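Local coordinates for protein 3-oxosteroid 1-dehydrogenase (Sterolibacterium denitrificans, PDB 7P18) that probably catalyses the FAD-dependent Delta1-dehydrogenation of 3-oxosteroids, introducing a double bond into the steroid and passing the electrons to an acceptor, at residues I63-S66 / F67-L71; V82-D85 / R86-Y90; N210-A213 / A214-H218; P95-V98 / E99-A103. One frame throughout, in Å; residues are numbered along the deposited sequence.

Contact 1 (I63-S66 / F67-L71); sequences IKDS and FDEAL
S66 and E69 meet through the serine hydroxyl, which is engaged twice. OG accepts from the backbone N of E69 at 3.2 Å, with an N-H...O angle of 159°, and this identifies S66 as the N-cap of helix 67-78. The same OG donates to the carboxylate: S66 OG to E69 OE1 is 2.5 Å, a short bond that uses the anti lone pair of OE1, the one facing away from OE2. The serine torsion explains both bonds, because chi1 of 63° sets OG between the backbone N and the carbonyl carbon, within reach of both E69 N and E69 OE1. The S-x-x-E spacing is that of a capping box, yet the reciprocal bond is missing: S66 N lies 3.3 Å from E69 OE1 at a poor angle and instead bonds weakly to D65 OD1 at 2.9 Å. Behind the cap, the helix proper starts with the backbone bond from A70 N to S66 O, 3.1 Å long.

A second shell holds the two acids. E69 OE2 forms a salt bridge with K126, while D65 is gripped by R130 through OD1 and by the backbone N of N57 through OD2. Replacing the hydroxyl of S66 by the bare methyl of an alanine is likely to leave E69 N without its capping acceptor and E69 OE1 without its donor. D65 OD1 and E69 OE1 stand only 4.1 Å apart, with carboxylate planes turned 77° to each other; the cationic K126 and R130 probably offset the like charges that this cap brings together.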
loop_
_atom_site.group_PDB
_atom_site.type_symbol
_atom_site.label_atom_id
_atom_site.label_comp_id
_atom_site.label_asym_id
_atom_site.label_seq_id
_atom_site.Cartn_x
_atom_site.Cartn_y
_atom_site.Cartn_z
ATOM N N ILE A 63 20.325 13.726 4.116
ATOM C CA ILE A 63 21.204 13.099 5.126
ATOM C C ILE A 63 22.020 11.995 4.454
ATOM O O ILE A 63 21.677 11.527 3.343
ATOM C CB ILE A 63 20.391 12.600 6.324
ATOM C CG1 ILE A 63 19.354 11.535 5.924
ATOM C CG2 ILE A 63 19.762 13.775 7.054
ATOM C CD1 ILE A 63 18.755 10.828 7.112
ATOM N N LYS A 64 23.065 11.536 5.122
ATOM C CA LYS A 64 23.947 10.540 4.477
ATOM C C LYS A 64 23.369 9.136 4.687
ATOM O O LYS A 64 22.821 8.830 5.753
ATOM C CB LYS A 64 25.410 10.671 4.910
ATOM C CG LYS A 64 26.421 10.485 3.765
ATOM C CD LYS A 64 26.305 11.514 2.613
ATOM C CE LYS A 64 27.055 11.085 1.366
ATOM N NZ LYS A 64 27.172 12.218 0.378
ATOM N N ASP A 65 23.547 8.314 3.668
ATOM C CA ASP A 65 23.101 6.904 3.629
ATOM C C ASP A 65 24.143 6.113 2.842
ATOM O O ASP A 65 25.106 6.714 2.285
ATOM C CB ASP A 65 21.715 6.821 2.984
ATOM C CG ASP A 65 20.940 5.558 3.329
ATOM O OD1 ASP A 65 21.453 4.743 4.118
ATOM O OD2 ASP A 65 19.837 5.387 2.752
ATOM N N SER A 66 24.001 4.806 2.814
ATOM C CA SER A 66 24.961 3.932 2.119
ATOM C C SER A 66 24.329 2.588 1.855
ATOM O O SER A 66 23.446 2.168 2.623
ATOM C CB SER A 66 26.243 3.752 2.917
ATOM O OG SER A 66 26.040 3.124 4.157
ATOM N N PHE A 67 24.843 1.950 0.823
ATOM C CA PHE A 67 24.508 0.569 0.442
ATOM C C PHE A 67 24.675 -0.339 1.668
ATOM O O PHE A 67 23.769 -1.158 1.972
ATOM C CB PHE A 67 25.402 0.148 -0.722
ATOM C CG PHE A 67 25.120 -1.238 -1.235
ATOM C CD1 PHE A 67 25.717 -2.342 -0.654
ATOM C CD2 PHE A 67 24.267 -1.424 -2.305
ATOM C CE1 PHE A 67 25.488 -3.622 -1.150
ATOM C CE2 PHE A 67 24.009 -2.696 -2.787
ATOM C CZ PHE A 67 24.628 -3.789 -2.215
ATOM N N ASP A 68 25.801 -0.252 2.358
ATOM C CA ASP A 68 26.073 -1.215 3.466
ATOM C C ASP A 68 25.108 -0.990 4.648
ATOM O O ASP A 68 24.676 -1.985 5.264
ATOM C CB ASP A 68 27.516 -1.137 3.944
ATOM C CG ASP A 68 27.907 -2.330 4.787
ATOM O OD1 ASP A 68 27.763 -3.470 4.296
ATOM O OD2 ASP A 68 28.233 -2.107 5.949
ATOM N N GLU A 69 24.772 0.251 4.987
ATOM C CA GLU A 69 23.779 0.508 6.069
ATOM C C GLU A 69 22.405 -0.085 5.671
ATOM O O GLU A 69 21.747 -0.712 6.548
ATOM C CB GLU A 69 23.654 2.008 6.365
ATOM C CG GLU A 69 24.814 2.576 7.160
ATOM C CD GLU A 69 24.806 4.078 7.092
ATOM O OE1 GLU A 69 25.052 4.608 5.977
ATOM O OE2 GLU A 69 24.469 4.703 8.118
ATOM N N ALA A 70 21.975 0.124 4.425
ATOM C CA ALA A 70 20.688 -0.354 3.893
ATOM C C ALA A 70 20.678 -1.886 3.896
ATOM O O ALA A 70 19.618 -2.489 4.205
ATOM C CB ALA A 70 20.417 0.236 2.538
ATOM N N LEU A 71 21.801 -2.513 3.589
ATOM C CA LEU A 71 21.883 -3.998 3.603
ATOM C C LEU A 71 21.791 -4.482 5.051
ATOM O O LEU A 71 21.086 -5.474 5.302
ATOM C CB LEU A 71 23.172 -4.496 2.921
ATOM C CG LEU A 71 23.344 -6.018 2.926
ATOM C CD1 LEU A 71 22.251 -6.691 2.104
ATOM C CD2 LEU A 71 24.718 -6.415 2.408
#

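Contact 2 (V82-D85 / R86-Y90); sequences VAED and RLLAY
V82 packs against two side chains at once, R86 and L87, and this is the tight part of the contact. Its CG1 lies over one face of the R86 guanidinium, 3.9 Å from R86 NH1, the two side chains crossing at about a right angle. The same methyl meets L87 CD2 at 3.9 Å. It reaches both because chi1 of 173° swings CG1 to the side opposite the backbone N. Next along the chain, A83 at the N-cap position receives the amide of R86: R86 N to A83 O is 3.0 Å, but the bond is bent, at 135°, and the donor lies above the carbonyl plane. The arginine tip is fixed by more than packing. In the plane of the guanidinium, at its edge, a water accepts from R86 NH1 at 3.0 Å and also from A83 N, tying the tip to the backbone just before the helix, while NH2 bonds to the carbonyl of A529.

The opposite character appears at E84 and L88. E84 is exposed, its CB is directed away from the following turn and its chain is extended; E84 OE1 only grazes L88 CD1 at 4.2 Å, and its OE2 is committed to a salt bridge with K75 of helix 67-78. What is firm on that side is backbone, the bond from L88 N to E84 O being 2.9 Å at 166°.

An apolar residue just before the N-cap that touches the fourth residue of the helix is a hydrophobic staple, and V82 with L87 fits that definition at the start of helix 84-104.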
loop_
_atom_site.group_PDB
_atom_site.type_symbol
_atom_site.label_atom_id
_atom_site.label_comp_id
_atom_site.label_asym_id
_atom_site.label_seq_id
_atom_site.Cartn_x
_atom_site.Cartn_y
_atom_site.Cartn_z
ATOM N N VAL A 82 14.939 -14.363 2.888
ATOM C CA VAL A 82 15.096 -13.909 1.490
ATOM C C VAL A 82 16.561 -14.119 1.076
ATOM O O VAL A 82 17.468 -13.699 1.834
ATOM C CB VAL A 82 14.669 -12.433 1.357
ATOM C CG1 VAL A 82 14.960 -11.864 -0.012
ATOM C CG2 VAL A 82 13.191 -12.262 1.699
ATOM N N ALA A 83 16.782 -14.644 -0.112
ATOM C CA ALA A 83 18.139 -14.831 -0.684
ATOM C C ALA A 83 18.889 -13.495 -0.625
ATOM O O ALA A 83 18.371 -12.468 -1.076
ATOM C CB ALA A 83 18.061 -15.372 -2.085
ATOM N N GLU A 84 20.102 -13.489 -0.091
ATOM C CA GLU A 84 20.829 -12.208 0.070
ATOM C C GLU A 84 21.003 -11.515 -1.284
ATOM O O GLU A 84 20.978 -10.266 -1.328
ATOM C CB GLU A 84 22.156 -12.414 0.810
ATOM C CG GLU A 84 22.879 -11.106 1.071
ATOM C CD GLU A 84 24.278 -11.279 1.639
ATOM O OE1 GLU A 84 25.165 -11.727 0.866
ATOM O OE2 GLU A 84 24.474 -10.969 2.815
ATOM N N ASP A 85 21.204 -12.251 -2.375
ATOM C CA ASP A 85 21.461 -11.620 -3.691
ATOM C C ASP A 85 20.234 -10.813 -4.134
ATOM O O ASP A 85 20.405 -9.859 -4.902
ATOM C CB ASP A 85 21.936 -12.603 -4.760
ATOM C CG ASP A 85 20.978 -13.689 -5.185
ATOM O OD1 ASP A 85 19.910 -13.828 -4.545
ATOM O OD2 ASP A 85 21.315 -14.428 -6.158
ATOM N N ARG A 86 19.034 -11.171 -3.698
ATOM C CA ARG A 86 17.832 -10.355 -3.995
ATOM C C ARG A 86 17.884 -9.043 -3.206
ATOM O O ARG A 86 17.438 -8.042 -3.731
ATOM C CB ARG A 86 16.558 -11.112 -3.611
ATOM C CG ARG A 86 16.275 -12.332 -4.469
ATOM C CD ARG A 86 15.071 -13.086 -3.974
ATOM N NE ARG A 86 13.868 -12.269 -4.149
ATOM C CZ ARG A 86 12.706 -12.475 -3.501
ATOM N NH1 ARG A 86 12.572 -13.441 -2.607
ATOM N NH2 ARG A 86 11.693 -11.653 -3.735
ATOM N N LEU A 87 18.311 -9.061 -1.953
ATOM C CA LEU A 87 18.493 -7.824 -1.155
ATOM C C LEU A 87 19.556 -6.935 -1.816
ATOM O O LEU A 87 19.312 -5.704 -1.937
ATOM C CB LEU A 87 18.918 -8.147 0.270
ATOM C CG LEU A 87 17.992 -9.076 1.065
ATOM C CD1 LEU A 87 18.546 -9.246 2.455
ATOM C CD2 LEU A 87 16.600 -8.527 1.131
ATOM N N LEU A 88 20.690 -7.519 -2.226
ATOM C CA LEU A 88 21.756 -6.733 -2.910
ATOM C C LEU A 88 21.178 -6.111 -4.175
ATOM O O LEU A 88 21.421 -4.936 -4.438
ATOM C CB LEU A 88 22.950 -7.631 -3.249
ATOM C CG LEU A 88 23.630 -8.289 -2.046
ATOM C CD1 LEU A 88 24.653 -9.327 -2.509
ATOM C CD2 LEU A 88 24.277 -7.253 -1.149
ATOM N N ALA A 89 20.441 -6.902 -4.947
ATOM C CA ALA A 89 19.866 -6.459 -6.235
ATOM C C ALA A 89 18.879 -5.304 -6.004
ATOM O O ALA A 89 18.863 -4.324 -6.796
ATOM C CB ALA A 89 19.239 -7.637 -6.921
ATOM N N TYR A 90 18.065 -5.395 -4.953
ATOM C CA TYR A 90 17.075 -4.324 -4.636
ATOM C C TYR A 90 17.826 -3.012 -4.369
ATOM O O TYR A 90 17.465 -1.947 -4.889
ATOM C CB TYR A 90 16.176 -4.689 -3.454
ATOM C CG TYR A 90 15.179 -3.592 -3.191
ATOM C CD1 TYR A 90 14.118 -3.394 -4.068
ATOM C CD2 TYR A 90 15.312 -2.706 -2.143
ATOM C CE1 TYR A 90 13.194 -2.372 -3.875
ATOM C CE2 TYR A 90 14.413 -1.664 -1.952
ATOM C CZ TYR A 90 13.345 -1.504 -2.826
ATOM O OH TYR A 90 12.420 -0.520 -2.664
HETATM O O HOH W 1 14.604 -15.588 -1.927
#

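Contact 3 (N210-A213 / A214-H218); sequences NAMA and AGLRH
M212 and L216 come together through complementary first torsions. M212 sends CG to the side opposite its backbone N (chi1 179°), whereas L216 places CG beside its own N (chi1 -70°), and the two chains then run side by side in the same direction. They are one turn apart on helix 208-222, a regular alpha-helix in the FAD-binding domain. The regularity is measurable: A214 N to N210 O is 2.9 Å, G215 N to A211 O is 2.8 Å, and the bonds from L216 to M212 and from R217 to A213 continue the i to i+4 pattern without a break.

The side chains divide the helix into faces. M212 and L216 both touch A17 of helix 17-28, with M20 and L21 of that helix adding to the cover over L216; helix 17-28 follows strand 10-13 of the Rossmann-type parallel sheet. M212 also reaches S46 and comes within about 6 Å of the FAD, nearest atoms considered, although it was modelled in two conformers and the position of its end is therefore doubtful. A211 and A214 instead meet F137 of strand 131-138. N210 is tied to the backbone of R150 and A47, and R217 makes a cation-pi contact with Y42.

Within the turn, the leucine branch lies close over the backbone, with L216 CG 3.3 Å from M212 O and L216 CD1 4.0 Å from M212 CG.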
loop_
_atom_site.group_PDB
_atom_site.type_symbol
_atom_site.label_atom_id
_atom_site.label_comp_id
_atom_site.label_asym_id
_atom_site.label_seq_id
_atom_site.Cartn_x
_atom_site.Cartn_y
_atom_site.Cartn_z
ATOM N N ASN A 210 -2.213 7.979 -7.419
ATOM C CA ASN A 210 -2.915 8.421 -8.652
ATOM C C ASN A 210 -1.932 9.196 -9.537
ATOM O O ASN A 210 -1.988 9.051 -10.778
ATOM C CB ASN A 210 -4.169 9.221 -8.281
ATOM C CG ASN A 210 -5.432 8.685 -8.929
ATOM O OD1 ASN A 210 -6.257 9.472 -9.345
ATOM N ND2 ASN A 210 -5.597 7.376 -9.013
ATOM N N ALA A 211 -1.026 9.988 -8.960
ATOM C CA ALA A 211 0.044 10.653 -9.751
ATOM C C ALA A 211 0.947 9.592 -10.371
ATOM O O ALA A 211 1.306 9.675 -11.526
ATOM C CB ALA A 211 0.838 11.614 -8.911
ATOM N N MET A 212 1.290 8.583 -9.586
ATOM C CA MET A 212 2.177 7.488 -10.027
ATOM C C MET A 212 1.548 6.766 -11.232
ATOM O O MET A 212 2.223 6.625 -12.260
ATOM C CB MET A 212 2.412 6.528 -8.857
ATOM C CG MET A 212 3.280 5.347 -9.195
ATOM S SD MET A 212 3.498 4.307 -7.747
ATOM C CE MET A 212 1.855 3.643 -7.584
ATOM N N ALA A 213 0.294 6.319 -11.112
ATOM C CA ALA A 213 -0.404 5.557 -12.163
ATOM C C ALA A 213 -0.657 6.434 -13.392
ATOM O O ALA A 213 -0.425 5.960 -14.524
ATOM C CB ALA A 213 -1.674 4.950 -11.613
ATOM N N ALA A 214 -1.083 7.673 -13.209
ATOM C CA ALA A 214 -1.268 8.632 -14.334
ATOM C C ALA A 214 0.060 8.842 -15.059
ATOM O O ALA A 214 0.109 8.751 -16.316
ATOM C CB ALA A 214 -1.764 9.948 -13.784
ATOM N N GLY A 215 1.116 9.138 -14.284
ATOM C CA GLY A 215 2.460 9.396 -14.864
ATOM C C GLY A 215 2.985 8.203 -15.637
ATOM O O GLY A 215 3.535 8.399 -16.719
ATOM N N LEU A 216 2.809 6.974 -15.128
ATOM C CA LEU A 216 3.314 5.765 -15.830
ATOM C C LEU A 216 2.444 5.524 -17.070
ATOM O O LEU A 216 2.988 5.132 -18.136
ATOM C CB LEU A 216 3.330 4.572 -14.877
ATOM C CG LEU A 216 4.383 4.658 -13.762
ATOM C CD1 LEU A 216 4.133 3.586 -12.701
ATOM C CD2 LEU A 216 5.783 4.495 -14.352
ATOM N N ARG A 217 1.142 5.794 -16.978
ATOM C CA ARG A 217 0.267 5.632 -18.169
ATOM C C ARG A 217 0.753 6.586 -19.262
ATOM O O ARG A 217 0.849 6.172 -20.407
ATOM C CB ARG A 217 -1.206 5.858 -17.842
ATOM C CG ARG A 217 -2.101 5.642 -19.055
ATOM C CD ARG A 217 -2.209 4.187 -19.393
ATOM N NE ARG A 217 -2.916 3.868 -20.627
ATOM C CZ ARG A 217 -2.382 3.859 -21.849
ATOM N NH1 ARG A 217 -1.124 4.214 -22.053
ATOM N NH2 ARG A 217 -3.136 3.537 -22.883
ATOM N N HIS A 218 1.054 7.816 -18.895
ATOM C CA HIS A 218 1.543 8.871 -19.815
ATOM C C HIS A 218 2.845 8.421 -20.487
ATOM O O HIS A 218 2.956 8.550 -21.696
ATOM C CB HIS A 218 1.704 10.185 -19.069
ATOM C CG HIS A 218 2.193 11.279 -19.956
ATOM N ND1 HIS A 218 1.365 11.907 -20.890
ATOM C CD2 HIS A 218 3.412 11.848 -20.082
ATOM C CE1 HIS A 218 2.069 12.819 -21.549
ATOM N NE2 HIS A 218 3.326 12.786 -21.077
#

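Contact 4 (P95-V98 / E99-A103); sequences PQMV and EYINA
N102 folds back over V98, one turn earlier on helix 84-104, an alpha-helix of the FAD-binding domain that is kinked near P95, whose N carries no hydrogen to donate to the turn before. Traced outward, N102 CB is 3.6 Å from V98 O and N102 CG is 3.5 Å from the same oxygen, since chi1 of -75° brings CG alongside the backbone N. At the tip, N102 ND2 and OD1 come to 3.7 and 3.8 Å of V98 O, proximities and not bonds. ND2, which also has a hydrogen bond outside the two segments, lies alongside V98 CG1 at 3.9 Å, while OD1 accepts from the backbone N of Y109, the start of strand 109-111. The bond from N102 N to V98 O, 2.9 Å at 164°, sets the turn beneath. A leucine in place of N102 would probably deprive Y109 N of its acceptor and loosen the tie between the end of the helix and that strand.

On another face, M97 bends at chi2 (-83°) so that SD, not CE, meets I101: M97 SD to I101 CD1 is 3.7 Å. Both residues touch L21 of helix 17-28, and M97 also packs on M547 and F551 of helix 543-559.

Y100 takes part mainly through its base. Its hydroxyl bonds to D28 and its ring makes a cation-pi contact with R25, both on helix 17-28, while M97 O lies at the ring edge, near its plane, 4.1 Å from Y100 CD2.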
loop_
_atom_site.group_PDB
_atom_site.type_symbol
_atom_site.label_atom_id
_atom_site.label_comp_id
_atom_site.label_asym_id
_atom_site.label_seq_id
_atom_site.Cartn_x
_atom_site.Cartn_y
_atom_site.Cartn_z
ATOM N N PRO A 95 17.619 2.863 -6.532
ATOM C CA PRO A 95 17.981 4.230 -6.913
ATOM C C PRO A 95 18.055 4.448 -8.432
ATOM O O PRO A 95 17.715 5.559 -8.920
ATOM C CB PRO A 95 19.377 4.464 -6.276
ATOM C CG PRO A 95 19.517 3.350 -5.238
ATOM C CD PRO A 95 18.607 2.220 -5.641
ATOM N N GLN A 96 18.487 3.428 -9.156
ATOM C CA GLN A 96 18.620 3.505 -10.630
ATOM C C GLN A 96 17.232 3.602 -11.266
ATOM O O GLN A 96 17.069 4.399 -12.224
ATOM C CB GLN A 96 19.394 2.314 -11.152
ATOM C CG GLN A 96 20.855 2.271 -10.720
ATOM C CD GLN A 96 21.518 1.076 -11.351
ATOM O OE1 GLN A 96 20.847 0.200 -11.873
ATOM N NE2 GLN A 96 22.822 0.993 -11.225
ATOM N N MET A 97 16.266 2.876 -10.706
ATOM C CA MET A 97 14.855 2.867 -11.200
ATOM C C MET A 97 14.257 4.265 -10.995
ATOM O O MET A 97 13.698 4.780 -11.952
ATOM C CB MET A 97 14.040 1.763 -10.522
ATOM C CG MET A 97 12.528 1.774 -10.885
ATOM S SD MET A 97 11.613 2.937 -9.877
ATOM C CE MET A 97 11.711 2.224 -8.241
ATOM N N VAL A 98 14.439 4.915 -9.846
ATOM C CA VAL A 98 13.877 6.277 -9.645
ATOM C C VAL A 98 14.604 7.292 -10.529
ATOM O O VAL A 98 13.929 8.196 -11.093
ATOM C CB VAL A 98 13.849 6.669 -8.170
ATOM C CG1 VAL A 98 13.554 8.140 -7.936
ATOM C CG2 VAL A 98 12.811 5.796 -7.468
ATOM N N GLU A 99 15.930 7.202 -10.663
ATOM C CA GLU A 99 16.641 8.156 -11.561
ATOM C C GLU A 99 16.140 7.989 -12.991
ATOM O O GLU A 99 16.045 9.008 -13.692
ATOM C CB GLU A 99 18.157 7.949 -11.532
ATOM C CG GLU A 99 18.789 8.505 -10.288
ATOM C CD GLU A 99 20.317 8.420 -10.305
ATOM O OE1 GLU A 99 20.916 8.543 -11.387
ATOM O OE2 GLU A 99 20.875 8.295 -9.240
ATOM N N TYR A 100 15.844 6.760 -13.397
ATOM C CA TYR A 100 15.322 6.419 -14.726
ATOM C C TYR A 100 13.966 7.094 -14.918
ATOM O O TYR A 100 13.772 7.731 -15.975
ATOM C CB TYR A 100 15.209 4.905 -14.942
ATOM C CG TYR A 100 14.326 4.515 -16.104
ATOM C CD1 TYR A 100 14.675 4.788 -17.412
ATOM C CD2 TYR A 100 13.093 3.913 -15.883
ATOM C CE1 TYR A 100 13.827 4.489 -18.477
ATOM C CE2 TYR A 100 12.243 3.598 -16.924
ATOM C CZ TYR A 100 12.610 3.862 -18.231
ATOM O OH TYR A 100 11.741 3.514 -19.239
ATOM N N ILE A 101 13.058 6.950 -13.956
ATOM C CA ILE A 101 11.750 7.659 -14.021
ATOM C C ILE A 101 12.018 9.159 -14.208
ATOM O O ILE A 101 11.447 9.761 -15.142
ATOM C CB ILE A 101 10.885 7.395 -12.781
ATOM C CG1 ILE A 101 10.399 5.945 -12.736
ATOM C CG2 ILE A 101 9.740 8.393 -12.778
ATOM C CD1 ILE A 101 9.577 5.581 -11.514
ATOM N N ASN A 102 12.819 9.759 -13.324
ATOM C CA ASN A 102 12.972 11.229 -13.261
ATOM C C ASN A 102 13.573 11.769 -14.575
ATOM O O ASN A 102 13.140 12.845 -14.996
ATOM C CB ASN A 102 13.783 11.664 -12.057
ATOM C CG ASN A 102 13.027 11.568 -10.766
ATOM O OD1 ASN A 102 11.815 11.324 -10.773
ATOM N ND2 ASN A 102 13.767 11.654 -9.664
ATOM N N ALA A 103 14.468 11.027 -15.217
ATOM C CA ALA A 103 15.184 11.492 -16.433
ATOM C C ALA A 103 14.313 11.226 -17.674
ATOM O O ALA A 103 14.510 11.908 -18.660
ATOM C CB ALA A 103 16.538 10.833 -16.550
#

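In the fold
Contacts 2 and 4 are two places on helix 84-104, about 20 Å apart between centres; contact 1 opens the preceding helix 67-78 and touches contact 2 directly, F67 CZ lying 3.6 Å from L88 CD2. Contacts 1 and 2 are helix starts, partly buried: one uses a serine cap flanked by two acids, the other an apolar staple aided by water. Contacts 3 and 4 lie within helices and rely on regular backbone bonds with methionine-aliphatic pairs; in contact 4 polar N102 also bonds strand 109-111. Both face helix 17-28, centres about 15 Å apart. Contact 3 is fully buried and nearest the FAD, whereas contact 4 keeps an exposed edge at Q96 and E99.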